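Local coordinates for RahU protein (Pseudomonas aeruginosa PAO1, PDB 6ZC2) that interacts with membrane ceramide phosphorylethanolamine as a bacterial member of the aegerolysin family, at residues A[15-20]-A[83-88]. Numbering follows the deposited sequence.
Sequences KSIGTV and TKMGTF. With EDO (1,2-ethanediol), chain F.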
loop_
_atom_site.group_PDB
_atom_site.type_symbol
_atom_site.label_atom_id
_atom_site.label_comp_id
_atom_site.label_asym_id
_atom_site.label_seq_id
_atom_site.Cartn_x
_atom_site.Cartn_y
_atom_site.Cartn_z
ATOM N N LYS A 15 -14.670 -5.761 10.027
ATOM C CA LYS A 15 -16.013 -5.304 10.344
ATOM C C LYS A 15 -16.026 -4.293 11.489
ATOM O O LYS A 15 -17.035 -3.607 11.668
ATOM C CB LYS A 15 -16.937 -6.494 10.632
ATOM C CG LYS A 15 -17.402 -7.191 9.357
ATOM C CD LYS A 15 -18.546 -8.161 9.586
ATOM C CE LYS A 15 -19.886 -7.535 9.221
ATOM N NZ LYS A 15 -20.837 -8.532 8.657
ATOM N N SER A 16 -14.930 -4.149 12.245
ATOM C CA SER A 16 -14.882 -3.073 13.229
ATOM C C SER A 16 -14.868 -1.685 12.588
ATOM O O SER A 16 -15.102 -0.700 13.302
ATOM C CB SER A 16 -13.710 -3.246 14.214
ATOM O OG SER A 16 -12.446 -3.176 13.576
ATOM N N ILE A 17 -14.624 -1.584 11.270
ATOM C CA ILE A 17 -14.591 -0.310 10.557
ATOM C C ILE A 17 -15.647 -0.227 9.459
ATOM O O ILE A 17 -16.273 0.826 9.267
ATOM C CB ILE A 17 -13.190 -0.003 9.982
ATOM C CG1 ILE A 17 -12.125 -0.043 11.078
ATOM C CG2 ILE A 17 -13.193 1.360 9.298
ATOM C CD1 ILE A 17 -10.727 0.149 10.560
ATOM N N GLY A 18 -15.840 -1.306 8.701
ATOM C CA GLY A 18 -16.849 -1.327 7.649
ATOM C C GLY A 18 -16.396 -0.836 6.280
ATOM O O GLY A 18 -16.469 -1.580 5.290
ATOM N N THR A 19 -15.946 0.421 6.202
ATOM C CA THR A 19 -15.441 1.020 4.971
ATOM C C THR A 19 -14.185 1.819 5.293
ATOM O O THR A 19 -14.166 2.580 6.268
ATOM C CB THR A 19 -16.477 1.996 4.375
ATOM O OG1 THR A 19 -17.719 1.317 4.141
ATOM C CG2 THR A 19 -15.976 2.605 3.061
ATOM N N VAL A 20 -13.146 1.665 4.468
ATOM C CA VAL A 20 -11.932 2.473 4.558
ATOM C C VAL A 20 -11.767 3.266 3.265
ATOM O O VAL A 20 -11.801 2.693 2.167
ATOM C CB VAL A 20 -10.687 1.614 4.844
ATOM C CG1 VAL A 20 -9.404 2.432 4.656
ATOM C CG2 VAL A 20 -10.771 1.048 6.258
ATOM N N THR A 83 -11.989 10.576 9.806
ATOM C CA THR A 83 -10.934 10.356 10.795
ATOM C C THR A 83 -9.759 9.586 10.194
ATOM O O THR A 83 -9.933 8.463 9.698
ATOM C CB THR A 83 -11.504 9.588 11.987
ATOM O OG1 THR A 83 -12.619 10.306 12.526
ATOM C CG2 THR A 83 -10.442 9.422 13.066
ATOM N N LYS A 84 -8.557 10.166 10.270
ATOM C CA LYS A 84 -7.371 9.486 9.762
ATOM C C LYS A 84 -7.058 8.249 10.601
ATOM O O LYS A 84 -7.009 8.313 11.835
ATOM C CB LYS A 84 -6.170 10.434 9.778
ATOM C CG LYS A 84 -4.950 9.867 9.065
ATOM C CD LYS A 84 -3.751 10.796 9.165
ATOM C CE LYS A 84 -2.576 10.262 8.365
ATOM N NZ LYS A 84 -1.352 11.103 8.527
ATOM N N MET A 85 -6.818 7.126 9.921
ATOM C CA MET A 85 -6.391 5.891 10.576
ATOM C C MET A 85 -4.875 5.739 10.589
ATOM O O MET A 85 -4.315 5.267 11.585
ATOM C CB MET A 85 -7.019 4.676 9.886
ATOM C CG MET A 85 -8.538 4.676 9.892
ATOM S SD MET A 85 -9.244 3.522 8.705
ATOM C CE MET A 85 -8.244 2.077 9.073
ATOM N N GLY A 86 -4.210 6.110 9.500
ATOM C CA GLY A 86 -2.767 6.001 9.410
ATOM C C GLY A 86 -2.306 6.030 7.964
ATOM O O GLY A 86 -3.083 6.305 7.046
ATOM N N THR A 87 -1.012 5.741 7.786
ATOM C CA THR A 87 -0.334 5.852 6.495
ATOM C C THR A 87 0.468 4.587 6.217
ATOM O O THR A 87 1.245 4.149 7.074
ATOM C CB THR A 87 0.623 7.054 6.486
ATOM O OG1 THR A 87 -0.118 8.255 6.728
ATOM C CG2 THR A 87 1.378 7.156 5.155
ATOM N N PHE A 88 0.292 4.013 5.023
ATOM C CA PHE A 88 1.127 2.912 4.549
ATOM C C PHE A 88 2.178 3.457 3.582
ATOM O O PHE A 88 1.831 4.180 2.643
ATOM C CB PHE A 88 0.292 1.836 3.846
ATOM C CG PHE A 88 1.091 0.612 3.498
ATOM C CD1 PHE A 88 1.257 -0.413 4.415
ATOM C CD2 PHE A 88 1.738 0.512 2.275
ATOM C CE1 PHE A 88 2.027 -1.524 4.113
ATOM C CE2 PHE A 88 2.518 -0.592 1.975
ATOM C CZ PHE A 88 2.665 -1.607 2.893
HETATM C C1 EDO F . 0.002 8.425 10.667
HETATM O O1 EDO F . -0.785 9.591 10.953
HETATM C C2 EDO F . 1.326 8.850 10.044
HETATM O O2 EDO F . 1.072 9.669 8.897
#
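M85 reaches I17 and V20 with the far end of its side chain, and the contact is wholly apolar. Its methyl CE meets I17 CD1 tip to tip at 3.5 Å, a tight fit for two carbons; isoleucine suits the spot because its longer branch carries CD1 out to the methyl. V20, compact and branched in a buried place, lies across the thioether: its CG2 is 3.8 Å from M85 SD and 3.9 Å from M85 CE, one branch thus touching both sulfur and methyl. The M85 chain runs out extended as far as SD and then bends (chi3 47°), which turns CE toward the isoleucine. A long, unbranched, flexible methionine is apt here, because strand 72-80 lies between the two backbones and keeps V20 CA and M85 CA 8.9 Å apart.

The other face of segment 83-88 is looser and more polar, and K84 and T87 bring polar ends to it. The extended K84 places NZ 2.8 Å from O2 and 2.9 Å from O1 of a 1,2-ethanediol, probably taken up from the crystallisation liquor, and O2 in turn donates to T87 OG1 at 2.8 Å. M85 and G86 together sit opposite C78, a classic beta bulge; G86, having no side chain, can take the phi of 161° found there.

In the sheet, the methionine bridges over strand 72-80 from strand 83-92 toward 19-27, touching D80, while V20 rests on C78. From the facing sheet of this two-sheet aegerolysin fold, Y111 packs on both I17 and M85, L132 on M85 and V13 on V20.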